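Local coordinates for alpha-1,3-glucanase (Streptomyces thermodiastaticus, PDB 7C7D), which hydrolyses alpha-1,3-glucan as the thermostable catalytic unit of a family GH87 glycosidase, at residues F161-R166 against I347-A352; A292-V297 against W323-K328; N426-G431 against A462-W467; H469-L474 against A501-S506. All coordinates share one frame; numbering follows the deposited sequence.

Contact 1 of 4, residues F161-R166 against I347-A352; sequences FYDNTR and ILDTTA
Asp349 OD2 is gripped from several sides at the seam between segments 161-166 and 347-352. Across the contact it accepts the backbone N of Asn164 at 2.9 Å. The donor comes in on the syn side, 27° out of the carboxylate plane. From the same chain, Gln325 NE2 gives it a further hydrogen bond. The other oxygen, Asp349 OD1, takes Asn164 ND2 at 2.9 Å, also syn, with OD1 lying in the plane of the donating amide. A second, weak bond runs from Asn164 ND2 to Asp349 OD2 at 3.4 Å. Amide and carboxylate planes are 30° apart. Asn164 CG stands beside its own backbone N (chi1 -74°), which lets backbone N and ND2 meet one carboxylate together. Asn373 ND2 also binds Asp349 OD1, and Arg372 NH1 binds Asn164 OD1. Asn164 CB also comes within 4.3 Å of Leu348 CD1. Asp163 brings a second carboxylate close. Its OD1 lies 3.1 Å from Asp349 OD2, and both are acceptors. Asp163 OD1 is held by His326 NE2. The touching residues are buried, and they join the N-terminal beta domain to the parallel beta-helix. Two acids this close would probably repel if both were ionised. The N-H donors around the pair, among them Asn164, Gln325 and His326, are likely to offset that cost.

Contact 2 of 4, residues A292-V297 against W323-K328; sequences AVIGEV and WIQHVK
Trp323 lies next to Ala292 in a parallel strand pair, and its side chain runs along the face that also carries Ile294 and Gln325. Its CB touches Ala292 CB at 3.8 Å. With CG anti to the backbone N (chi1 -180°), the ring swings towards Ile294. There CD1 meets Ile294 CD1 obliquely at 4.0 Å. On the same edge, NE1 donates to Gln325 OE1 at 3.0 Å. The N-H points straight at the oxygen, which lies in the indole plane, but the donor sits 57° out of the carbonyl plane. The far benzo ring packs through CZ2 on Leu348. An alanine here is likely to leave Gln325 OE1 without this donor and to uncover Ile294 CD1. Gln325 NE2 binds Asp349, and His326 NE2 binds Asp163. Ile294 CG2 lies beside His326 ND1, and a water bridges that nitrogen to Gly295 O. Backbone bonds hold the strands in register, among them Gly295 N to Gln325 O at 2.9 Å. On the other face, Val293 CB meets Ile324 CD1 and both pack on Phe308. Strands 292-294 and 323-325 run 4° from parallel, between strands 269-272 and 341-348 of the beta-helix, with Arg166 of strand 163-169 against Trp323 as a cation-pi partner.

Contact 3 of 4, residues N426-G431 against A462-W467; sequences NALGSG and AINPNW
Ala462 CB presses on the backbone of the facing turn, 3.3 Å from Asn426 O. Ala427 CB lies 3.5 Å from Ile463 O and 3.9 Å from Pro465 CD. Leu428 makes the widest contact through one methyl. Its CD2 touches Pro465 CD at 4.0 Å, the amide of Asn464 with ND2 at 3.7 Å, and Asn466 ND2. No hydrogen bond crosses between the segments, so the fit rests on van der Waals packing. Each side is shaped by its own turn. Residues Asn426 to Gly429 form a type II beta turn, closed by a weak bond from Gly429 N to Asn426 O. In the other segment, Asn464 makes an Asx turn. Its CG is anti to the backbone N (chi1 -169°), and OD1 accepts Asn466 N at 2.7 Å in the carbonyl plane. A leucine in its place would probably leave Asn466 N without that acceptor and set the turn that packs on Leu428 free to shift. Further out, Asn466 ND2 binds Pro154 O, and Asn426 ND2 binds Gln400 OE1. Gln80 touches both Ala427 and Pro465. The turn 426-429 lies in the loop between strands 415-423 and 432-435, while strand 462-464 pairs antiparallel with strand 469-471.

Contact 4 of 4, residues H469-L474 against A501-S506; sequences HPMGAL and AFEFVS
Leu474 and Phe502 form a parallel beta bridge, with Leu474 N bonded to Ala501 O at 2.9 Å and Glu503 N to Leu474 O at 2.8 Å. Before the bridge, strand 469-471 pairs with strand 462-464 and not with 502-505, and here Glu503 makes the link by its side chain. Its chain is extended, with CG anti to the backbone N (chi1 176°). This carries OE1 to Gly472 N, 2.9 Å away. The bond is fairly straight at hydrogen, but the donor lies 45° out of the carboxylate plane. The same OE1 is 3.3 Å from Met471 CA. Gly472 leaves room for this approach, since a CB there would come close to Glu503 CB. Leu474 CB sits obliquely by the Phe502 ring, 4.3 Å from CD1. Ile489 packs on Leu474, and Ile494 and Val519 pack on Phe502, so this face belongs to the apolar interior. Arg475 touches Glu503 from the next position of strand 474-477. Parallel strands from successive turns, stacked in register with apolar residues pointing inward, are characteristic of the right-handed parallel beta-helix of the pectate lyase-like superfamily.

How the contacts relate
Contacts 1, 2 and 4 are buried, whereas contact 3 is only partly so. Contacts 2 and 4 join parallel strands of the beta-helix mainly through backbone bonds, contact 4 adding one bond to the Glu503 carboxylate. Contact 1 instead docks the N-terminal domain on it by side-chain polar bonds, and contact 3 packs a turn against a short strand and its following turn without any cross-bond. Contacts 1 and 2 touch: His326 and Gln325 of contact 2 hold the acids of contact 1, and strands 323-325 and 341-348 are neighbours. Contacts 3 and 4 also touch, through the antiparallel pair 462-464 and 469-471. The centres of contacts 2 and 4 are about 32 Å apart.

Contact 1 of 4, residues F161-R166 against I347-A352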
loop_
_atom_site.group_PDB
_atom_site.type_symbol
_atom_site.label_atom_id
_atom_site.label_comp_id
_atom_site.label_asym_id
_atom_site.label_seq_id
_atom_site.Cartn_x
_atom_site.Cartn_y
_atom_site.Cartn_z
ATOM N N PHE A 161 7.509 -5.304 -11.149
ATOM C CA PHE A 161 7.767 -6.562 -11.845
ATOM C C PHE A 161 6.701 -7.611 -11.580
ATOM O O PHE A 161 6.531 -8.531 -12.392
ATOM C CB PHE A 161 9.108 -7.143 -11.402
ATOM C CG PHE A 161 10.245 -6.172 -11.490
ATOM C CD1 PHE A 161 10.472 -5.449 -12.652
ATOM C CD2 PHE A 161 11.090 -5.980 -10.410
ATOM C CE1 PHE A 161 11.524 -4.556 -12.727
ATOM C CE2 PHE A 161 12.130 -5.085 -10.479
ATOM C CZ PHE A 161 12.352 -4.373 -11.641
ATOM N N TYR A 162 6.015 -7.525 -10.447
ATOM C CA TYR A 162 5.076 -8.547 -10.023
ATOM C C TYR A 162 3.652 -8.133 -10.363
ATOM O O TYR A 162 3.388 -7.024 -10.832
ATOM C CB TYR A 162 5.234 -8.840 -8.514
ATOM C CG TYR A 162 6.571 -9.476 -8.172
ATOM C CD1 TYR A 162 7.704 -8.696 -7.990
ATOM C CD2 TYR A 162 6.698 -10.864 -8.062
ATOM C CE1 TYR A 162 8.931 -9.270 -7.705
ATOM C CE2 TYR A 162 7.921 -11.454 -7.792
ATOM C CZ TYR A 162 9.033 -10.648 -7.612
ATOM O OH TYR A 162 10.250 -11.230 -7.344
ATOM N N ASP A 163 2.732 -9.053 -10.105
ATOM C CA ASP A 163 1.318 -8.916 -10.398
ATOM C C ASP A 163 0.619 -9.938 -9.516
ATOM O O ASP A 163 1.256 -10.856 -8.996
ATOM C CB ASP A 163 1.075 -9.229 -11.880
ATOM C CG ASP A 163 -0.333 -8.961 -12.312
ATOM O OD1 ASP A 163 -0.845 -7.879 -11.973
ATOM O OD2 ASP A 163 -0.912 -9.832 -13.010
ATOM N N ASN A 164 -0.691 -9.779 -9.351
ATOM C CA ASN A 164 -1.483 -10.692 -8.539
ATOM C C ASN A 164 -2.559 -11.330 -9.399
ATOM O O ASN A 164 -3.279 -10.640 -10.132
ATOM C CB ASN A 164 -2.098 -9.981 -7.335
ATOM C CG ASN A 164 -1.068 -9.684 -6.262
ATOM O OD1 ASN A 164 -0.916 -10.443 -5.309
ATOM N ND2 ASN A 164 -0.331 -8.588 -6.432
ATOM N N THR A 165 -2.665 -12.646 -9.303
ATOM C CA THR A 165 -3.670 -13.398 -10.029
ATOM C C THR A 165 -4.451 -14.234 -9.025
ATOM O O THR A 165 -3.882 -14.743 -8.053
ATOM C CB THR A 165 -3.007 -14.258 -11.117
ATOM O OG1 THR A 165 -4.016 -14.927 -11.874
ATOM C CG2 THR A 165 -2.037 -15.278 -10.521
ATOM N N ARG A 166 -5.761 -14.347 -9.236
ATOM C CA ARG A 166 -6.629 -14.978 -8.252
ATOM C C ARG A 166 -7.527 -16.021 -8.898
ATOM O O ARG A 166 -7.793 -15.995 -10.102
ATOM C CB ARG A 166 -7.480 -13.949 -7.494
ATOM C CG ARG A 166 -8.592 -13.320 -8.318
ATOM C CD ARG A 166 -9.441 -12.364 -7.483
ATOM N NE ARG A 166 -10.519 -11.773 -8.271
ATOM C CZ ARG A 166 -11.503 -11.031 -7.772
ATOM N NH1 ARG A 166 -11.566 -10.787 -6.470
ATOM N NH2 ARG A 166 -12.437 -10.547 -8.579
ATOM N N ILE A 347 -6.380 -3.358 -2.381
ATOM C CA ILE A 347 -5.895 -2.500 -3.452
ATOM C C ILE A 347 -4.569 -3.096 -3.906
ATOM O O ILE A 347 -3.582 -3.075 -3.158
ATOM C CB ILE A 347 -5.742 -1.036 -3.008
ATOM C CG1 ILE A 347 -7.079 -0.507 -2.479
ATOM C CG2 ILE A 347 -5.264 -0.171 -4.172
ATOM C CD1 ILE A 347 -7.001 0.859 -1.803
ATOM N N LEU A 348 -4.550 -3.650 -5.119
ATOM C CA LEU A 348 -3.429 -4.443 -5.600
ATOM C C LEU A 348 -3.012 -3.948 -6.970
ATOM O O LEU A 348 -3.860 -3.631 -7.809
ATOM C CB LEU A 348 -3.817 -5.910 -5.765
ATOM C CG LEU A 348 -4.533 -6.518 -4.571
ATOM C CD1 LEU A 348 -5.040 -7.887 -4.929
ATOM C CD2 LEU A 348 -3.580 -6.594 -3.411
ATOM N N ASP A 349 -1.706 -3.938 -7.215
ATOM C CA ASP A 349 -1.174 -3.743 -8.566
ATOM C C ASP A 349 -1.673 -2.426 -9.176
ATOM O O ASP A 349 -2.434 -2.400 -10.149
ATOM C CB ASP A 349 -1.549 -4.913 -9.491
ATOM C CG ASP A 349 -1.181 -6.272 -8.931
ATOM O OD1 ASP A 349 -0.092 -6.421 -8.335
ATOM O OD2 ASP A 349 -1.983 -7.210 -9.129
ATOM N N THR A 350 -1.228 -1.325 -8.582
ATOM C CA THR A 350 -1.543 -0.006 -9.107
ATOM C C THR A 350 -0.247 0.659 -9.543
ATOM O O THR A 350 0.792 0.474 -8.912
ATOM C CB THR A 350 -2.299 0.861 -8.075
ATOM O OG1 THR A 350 -1.511 1.024 -6.889
ATOM C CG2 THR A 350 -3.632 0.221 -7.687
ATOM N N THR A 351 -0.288 1.410 -10.643
ATOM C CA THR A 351 0.961 1.990 -11.125
ATOM C C THR A 351 1.368 3.251 -10.374
ATOM O O THR A 351 2.496 3.723 -10.557
ATOM C CB THR A 351 0.921 2.237 -12.631
ATOM O OG1 THR A 351 -0.147 3.141 -12.932
ATOM C CG2 THR A 351 0.737 0.929 -13.386
ATOM N N ALA A 352 0.497 3.785 -9.520
ATOM C CA ALA A 352 0.855 4.876 -8.624
ATOM C C ALA A 352 0.285 4.571 -7.238
ATOM O O ALA A 352 0.229 3.400 -6.842
ATOM C CB ALA A 352 0.396 6.230 -9.177
#

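Contact 2 of 4, residues A292-V297 against W323-K328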
loop_
_atom_site.group_PDB
_atom_site.type_symbol
_atom_site.label_atom_id
_atom_site.label_comp_id
_atom_site.label_asym_id
_atom_site.label_seq_id
_atom_site.Cartn_x
_atom_site.Cartn_y
_atom_site.Cartn_z
ATOM N N ALA A 292 -15.759 -5.713 -7.399
ATOM C CA ALA A 292 -14.401 -5.485 -7.862
ATOM C C ALA A 292 -14.406 -4.441 -8.967
ATOM O O ALA A 292 -15.337 -4.385 -9.778
ATOM C CB ALA A 292 -13.779 -6.781 -8.384
ATOM N N VAL A 293 -13.377 -3.598 -8.980
ATOM C CA VAL A 293 -13.079 -2.724 -10.114
ATOM C C VAL A 293 -11.658 -3.043 -10.535
ATOM O O VAL A 293 -10.704 -2.786 -9.785
ATOM C CB VAL A 293 -13.250 -1.233 -9.797
ATOM C CG1 VAL A 293 -12.869 -0.395 -11.011
ATOM C CG2 VAL A 293 -14.681 -0.946 -9.373
ATOM N N ILE A 294 -11.520 -3.641 -11.714
ATOM C CA ILE A 294 -10.244 -4.102 -12.236
ATOM C C ILE A 294 -10.039 -3.430 -13.585
ATOM O O ILE A 294 -10.843 -3.616 -14.509
ATOM C CB ILE A 294 -10.199 -5.633 -12.351
ATOM C CG1 ILE A 294 -10.553 -6.278 -11.003
ATOM C CG2 ILE A 294 -8.837 -6.084 -12.835
ATOM C CD1 ILE A 294 -10.518 -7.794 -11.018
ATOM N N GLY A 295 -8.979 -2.633 -13.692
ATOM C CA GLY A 295 -8.702 -1.885 -14.897
ATOM C C GLY A 295 -7.768 -2.630 -15.827
ATOM O O GLY A 295 -7.508 -3.828 -15.682
ATOM N N GLU A 296 -7.270 -1.891 -16.819
ATOM C CA GLU A 296 -6.290 -2.392 -17.776
ATOM C C GLU A 296 -5.096 -1.451 -17.841
ATOM O O GLU A 296 -4.431 -1.344 -18.872
ATOM C CB GLU A 296 -6.913 -2.603 -19.156
ATOM C CG GLU A 296 -8.025 -3.640 -19.164
ATOM C CD GLU A 296 -7.534 -5.055 -18.878
ATOM O OE1 GLU A 296 -6.364 -5.359 -19.193
ATOM O OE2 GLU A 296 -8.318 -5.867 -18.338
ATOM N N VAL A 297 -4.805 -0.774 -16.736
ATOM C CA VAL A 297 -3.742 0.221 -16.709
ATOM C C VAL A 297 -2.399 -0.492 -16.637
ATOM O O VAL A 297 -2.175 -1.345 -15.765
ATOM C CB VAL A 297 -3.936 1.182 -15.525
ATOM C CG1 VAL A 297 -2.775 2.154 -15.437
ATOM C CG2 VAL A 297 -5.260 1.929 -15.668
ATOM N N TRP A 323 -12.473 -5.014 -4.236
ATOM C CA TRP A 323 -11.213 -5.482 -4.802
ATOM C C TRP A 323 -10.865 -4.518 -5.927
ATOM O O TRP A 323 -11.589 -4.452 -6.926
ATOM C CB TRP A 323 -11.404 -6.887 -5.360
ATOM C CG TRP A 323 -10.193 -7.501 -5.965
ATOM C CD1 TRP A 323 -9.631 -7.216 -7.183
ATOM C CD2 TRP A 323 -9.407 -8.547 -5.394
ATOM N NE1 TRP A 323 -8.528 -8.013 -7.388
ATOM C CE2 TRP A 323 -8.372 -8.839 -6.305
ATOM C CE3 TRP A 323 -9.470 -9.260 -4.190
ATOM C CZ2 TRP A 323 -7.420 -9.829 -6.057
ATOM C CZ3 TRP A 323 -8.521 -10.235 -3.945
ATOM C CH2 TRP A 323 -7.507 -10.505 -4.872
ATOM N N ILE A 324 -9.777 -3.768 -5.762
ATOM C CA ILE A 324 -9.386 -2.709 -6.690
ATOM C C ILE A 324 -8.021 -3.079 -7.244
ATOM O O ILE A 324 -7.088 -3.323 -6.469
ATOM C CB ILE A 324 -9.314 -1.351 -5.974
ATOM C CG1 ILE A 324 -10.632 -1.031 -5.264
ATOM C CG2 ILE A 324 -8.899 -0.243 -6.938
ATOM C CD1 ILE A 324 -11.841 -1.002 -6.154
ATOM N N GLN A 325 -7.901 -3.146 -8.573
ATOM C CA GLN A 325 -6.682 -3.680 -9.156
ATOM C C GLN A 325 -6.463 -3.118 -10.556
ATOM O O GLN A 325 -7.416 -2.854 -11.288
ATOM C CB GLN A 325 -6.769 -5.212 -9.209
ATOM C CG GLN A 325 -5.514 -5.900 -9.675
ATOM C CD GLN A 325 -5.652 -7.413 -9.713
ATOM O OE1 GLN A 325 -6.764 -7.954 -9.790
ATOM N NE2 GLN A 325 -4.521 -8.105 -9.658
ATOM N N HIS A 326 -5.189 -2.983 -10.940
ATOM C CA HIS A 326 -4.820 -2.638 -12.324
ATOM C C HIS A 326 -5.371 -1.277 -12.736
ATOM O O HIS A 326 -5.879 -1.097 -13.848
ATOM C CB HIS A 326 -5.198 -3.725 -13.332
ATOM C CG HIS A 326 -4.468 -5.012 -13.131
ATOM N ND1 HIS A 326 -4.961 -6.225 -13.564
ATOM C CD2 HIS A 326 -3.281 -5.281 -12.534
ATOM C CE1 HIS A 326 -4.112 -7.185 -13.239
ATOM N NE2 HIS A 326 -3.084 -6.638 -12.615
ATOM N N VAL A 327 -5.264 -0.311 -11.828
ATOM C CA VAL A 327 -5.542 1.091 -12.112
ATOM C C VAL A 327 -4.276 1.888 -11.824
ATOM O O VAL A 327 -3.252 1.318 -11.422
ATOM C CB VAL A 327 -6.763 1.610 -11.325
ATOM C CG1 VAL A 327 -8.022 0.905 -11.793
ATOM C CG2 VAL A 327 -6.589 1.398 -9.813
ATOM N N LYS A 328 -4.321 3.204 -12.038
ATOM C CA LYS A 328 -3.173 4.042 -11.698
ATOM C C LYS A 328 -3.176 4.339 -10.202
ATOM O O LYS A 328 -2.289 3.896 -9.467
ATOM C CB LYS A 328 -3.173 5.327 -12.534
ATOM C CG LYS A 328 -1.936 6.182 -12.292
ATOM C CD LYS A 328 -1.993 7.521 -12.989
ATOM C CE LYS A 328 -3.020 8.435 -12.363
ATOM N NZ LYS A 328 -2.816 9.851 -12.798
HETATM O O HOH W 1 -6.970 -6.641 -15.510
HETATM O O HOH W 2 -2.112 -1.092 -13.028
#

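Contact 3 of 4, residues N426-G431 against A462-W467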
loop_
_atom_site.group_PDB
_atom_site.type_symbol
_atom_site.label_atom_id
_atom_site.label_comp_id
_atom_site.label_asym_id
_atom_site.label_seq_id
_atom_site.Cartn_x
_atom_site.Cartn_y
_atom_site.Cartn_z
ATOM N N ASN A 426 11.133 0.353 -0.648
ATOM C CA ASN A 426 12.218 0.430 -1.613
ATOM C C ASN A 426 12.762 1.843 -1.748
ATOM O O ASN A 426 12.430 2.722 -0.947
ATOM C CB ASN A 426 11.736 -0.122 -2.950
ATOM C CG ASN A 426 11.483 -1.604 -2.875
ATOM O OD1 ASN A 426 12.422 -2.377 -2.732
ATOM N ND2 ASN A 426 10.215 -2.009 -2.945
ATOM N N ALA A 427 13.605 2.057 -2.754
ATOM C CA ALA A 427 14.279 3.334 -2.900
ATOM C C ALA A 427 13.264 4.459 -3.024
ATOM O O ALA A 427 12.184 4.302 -3.603
ATOM C CB ALA A 427 15.186 3.311 -4.130
ATOM N N LEU A 428 13.630 5.598 -2.463
ATOM C CA LEU A 428 12.946 6.888 -2.514
ATOM C C LEU A 428 11.994 7.076 -1.343
ATOM O O LEU A 428 11.379 8.142 -1.244
ATOM C CB LEU A 428 12.244 7.220 -3.847
ATOM C CG LEU A 428 13.134 7.121 -5.091
ATOM C CD1 LEU A 428 12.343 7.447 -6.348
ATOM C CD2 LEU A 428 14.340 8.037 -4.973
ATOM N N GLY A 429 11.873 6.101 -0.440
ATOM C CA GLY A 429 10.986 6.261 0.695
ATOM C C GLY A 429 11.380 5.524 1.956
ATOM O O GLY A 429 12.471 4.961 2.059
ATOM N N SER A 430 10.458 5.556 2.913
ATOM C CA SER A 430 10.542 4.986 4.249
ATOM C C SER A 430 9.297 4.129 4.464
ATOM O O SER A 430 8.342 4.175 3.682
ATOM C CB SER A 430 10.541 6.115 5.290
ATOM O OG SER A 430 11.725 6.888 5.209
ATOM N N GLY A 431 9.283 3.353 5.548
ATOM C CA GLY A 431 8.035 2.713 5.943
ATOM C C GLY A 431 6.944 3.733 6.212
ATOM O O GLY A 431 5.847 3.654 5.654
ATOM N N ALA A 462 15.707 2.264 2.766
ATOM C CA ALA A 462 16.379 1.950 1.506
ATOM C C ALA A 462 17.383 3.040 1.167
ATOM O O ALA A 462 17.238 4.193 1.582
ATOM C CB ALA A 462 15.380 1.820 0.351
ATOM N N ILE A 463 18.390 2.667 0.373
ATOM C CA ILE A 463 19.309 3.655 -0.185
ATOM C C ILE A 463 18.564 4.526 -1.180
ATOM O O ILE A 463 17.910 4.019 -2.100
ATOM C CB ILE A 463 20.495 2.965 -0.879
ATOM C CG1 ILE A 463 21.317 2.171 0.124
ATOM C CG2 ILE A 463 21.364 3.988 -1.612
ATOM C CD1 ILE A 463 22.189 3.029 1.005
ATOM N N ASN A 464 18.665 5.841 -1.012
ATOM C CA ASN A 464 18.202 6.752 -2.049
ATOM C C ASN A 464 19.316 6.925 -3.071
ATOM O O ASN A 464 20.390 7.427 -2.721
ATOM C CB ASN A 464 17.830 8.113 -1.472
ATOM C CG ASN A 464 17.101 8.998 -2.486
ATOM O OD1 ASN A 464 17.561 9.173 -3.612
ATOM N ND2 ASN A 464 15.975 9.571 -2.083
ATOM N N PRO A 465 19.108 6.539 -4.332
ATOM C CA PRO A 465 20.185 6.650 -5.327
ATOM C C PRO A 465 20.568 8.077 -5.648
ATOM O O PRO A 465 21.629 8.294 -6.248
ATOM C CB PRO A 465 19.590 5.958 -6.558
ATOM C CG PRO A 465 18.120 6.170 -6.408
ATOM C CD PRO A 465 17.847 6.073 -4.931
ATOM N N ASN A 466 19.745 9.054 -5.277
ATOM C CA ASN A 466 20.097 10.434 -5.562
ATOM C C ASN A 466 21.209 10.944 -4.635
ATOM O O ASN A 466 22.033 11.748 -5.090
ATOM C CB ASN A 466 18.834 11.309 -5.579
ATOM C CG ASN A 466 17.859 10.924 -6.709
ATOM O OD1 ASN A 466 18.237 10.853 -7.878
ATOM N ND2 ASN A 466 16.603 10.662 -6.347
ATOM N N TRP A 467 21.252 10.495 -3.345
ATOM C CA TRP A 467 22.368 10.741 -2.395
ATOM C C TRP A 467 23.397 9.676 -2.317
ATOM O O TRP A 467 24.513 9.957 -1.856
ATOM C CB TRP A 467 21.928 10.897 -0.925
ATOM C CG TRP A 467 21.003 11.873 -0.842
ATOM C CD1 TRP A 467 19.939 11.975 0.060
ATOM C CD2 TRP A 467 20.883 12.965 -1.764
ATOM N NE1 TRP A 467 19.211 13.086 -0.272
ATOM C CE2 TRP A 467 19.782 13.690 -1.365
ATOM C CE3 TRP A 467 21.621 13.423 -2.889
ATOM C CZ2 TRP A 467 19.396 14.780 -2.030
ATOM C CZ3 TRP A 467 21.217 14.477 -3.527
ATOM C CH2 TRP A 467 20.180 15.203 -3.066
#

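Contact 4 of 4, residues H469-L474 against A501-S506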
loop_
_atom_site.group_PDB
_atom_site.type_symbol
_atom_site.label_atom_id
_atom_site.label_comp_id
_atom_site.label_asym_id
_atom_site.label_seq_id
_atom_site.Cartn_x
_atom_site.Cartn_y
_atom_site.Cartn_z
ATOM N N HIS A 469 22.613 7.972 0.056
ATOM C CA HIS A 469 22.390 7.938 1.499
ATOM C C HIS A 469 21.035 7.312 1.805
ATOM O O HIS A 469 20.095 7.436 1.013
ATOM C CB HIS A 469 22.446 9.330 2.145
ATOM C CG HIS A 469 23.803 9.955 2.106
ATOM N ND1 HIS A 469 24.963 9.215 2.172
ATOM C CD2 HIS A 469 24.187 11.250 2.014
ATOM C CE1 HIS A 469 26.004 10.027 2.110
ATOM N NE2 HIS A 469 25.561 11.267 2.020
ATOM N N PRO A 470 20.896 6.633 2.938
ATOM C CA PRO A 470 19.671 5.871 3.168
ATOM C C PRO A 470 18.557 6.638 3.860
ATOM O O PRO A 470 18.768 7.573 4.638
ATOM C CB PRO A 470 20.153 4.726 4.069
ATOM C CG PRO A 470 21.239 5.336 4.859
ATOM C CD PRO A 470 21.935 6.307 3.931
ATOM N N MET A 471 17.347 6.239 3.499
ATOM C CA MET A 471 16.169 6.627 4.248
ATOM C C MET A 471 15.867 5.531 5.259
ATOM O O MET A 471 16.029 4.341 4.979
ATOM C CB MET A 471 14.975 6.863 3.322
ATOM C CG MET A 471 14.712 8.340 3.032
ATOM S SD MET A 471 13.726 8.626 1.554
ATOM C CE MET A 471 14.857 8.125 0.309
ATOM N N GLY A 472 15.451 5.950 6.456
ATOM C CA GLY A 472 15.168 5.011 7.519
ATOM C C GLY A 472 13.755 4.453 7.462
ATOM O O GLY A 472 12.929 4.829 6.626
ATOM N N ALA A 473 13.488 3.530 8.390
ATOM C CA ALA A 473 12.173 2.909 8.479
ATOM C C ALA A 473 11.081 3.936 8.750
ATOM O O ALA A 473 9.998 3.873 8.152
ATOM C CB ALA A 473 12.176 1.843 9.571
ATOM N N LEU A 474 11.329 4.868 9.664
ATOM C CA LEU A 474 10.358 5.901 9.990
ATOM C C LEU A 474 11.107 7.217 9.962
ATOM O O LEU A 474 12.105 7.371 10.670
ATOM C CB LEU A 474 9.756 5.658 11.383
ATOM C CG LEU A 474 8.552 6.495 11.813
ATOM C CD1 LEU A 474 7.789 5.765 12.905
ATOM C CD2 LEU A 474 8.964 7.877 12.283
ATOM N N ALA A 501 16.618 2.883 11.725
ATOM C CA ALA A 501 15.258 2.737 12.257
ATOM C C ALA A 501 14.518 4.069 12.201
ATOM O O ALA A 501 13.591 4.240 11.406
ATOM C CB ALA A 501 15.295 2.135 13.665
ATOM N N PHE A 502 14.922 5.027 13.030
ATOM C CA PHE A 502 14.323 6.357 13.054
ATOM C C PHE A 502 15.250 7.336 12.346
ATOM O O PHE A 502 16.454 7.358 12.625
ATOM C CB PHE A 502 14.116 6.839 14.494
ATOM C CG PHE A 502 13.174 5.988 15.300
ATOM C CD1 PHE A 502 11.800 6.121 15.160
ATOM C CD2 PHE A 502 13.663 5.068 16.220
ATOM C CE1 PHE A 502 10.932 5.347 15.904
ATOM C CE2 PHE A 502 12.794 4.288 16.974
ATOM C CZ PHE A 502 11.425 4.427 16.806
ATOM N N GLU A 503 14.693 8.156 11.453
ATOM C CA GLU A 503 15.461 9.166 10.742
ATOM C C GLU A 503 14.819 10.530 10.937
ATOM O O GLU A 503 13.600 10.676 10.802
ATOM C CB GLU A 503 15.526 8.842 9.247
ATOM C CG GLU A 503 16.228 9.919 8.436
ATOM C CD GLU A 503 16.130 9.723 6.938
ATOM O OE1 GLU A 503 15.347 8.865 6.470
ATOM O OE2 GLU A 503 16.844 10.456 6.221
ATOM N N PHE A 504 15.641 11.520 11.266
ATOM C CA PHE A 504 15.203 12.902 11.400
ATOM C C PHE A 504 16.046 13.720 10.440
ATOM O O PHE A 504 17.276 13.722 10.535
ATOM C CB PHE A 504 15.345 13.354 12.856
ATOM C CG PHE A 504 14.663 12.419 13.804
ATOM C CD1 PHE A 504 13.286 12.359 13.850
ATOM C CD2 PHE A 504 15.389 11.525 14.570
ATOM C CE1 PHE A 504 12.639 11.465 14.683
ATOM C CE2 PHE A 504 14.752 10.627 15.401
ATOM C CZ PHE A 504 13.372 10.603 15.467
ATOM N N VAL A 505 15.398 14.357 9.470
ATOM C CA VAL A 505 16.124 14.919 8.344
ATOM C C VAL A 505 15.388 16.159 7.866
ATOM O O VAL A 505 14.176 16.291 8.040
ATOM C CB VAL A 505 16.285 13.855 7.227
ATOM C CG1 VAL A 505 14.933 13.462 6.640
ATOM C CG2 VAL A 505 17.238 14.322 6.135
ATOM N N SER A 506 16.132 17.079 7.265
ATOM C CA SER A 506 15.554 18.159 6.477
ATOM C C SER A 506 15.994 17.850 5.050
ATOM O O SER A 506 17.088 18.222 4.621
ATOM C CB SER A 506 16.038 19.504 6.979
ATOM O OG SER A 506 15.274 20.561 6.427
#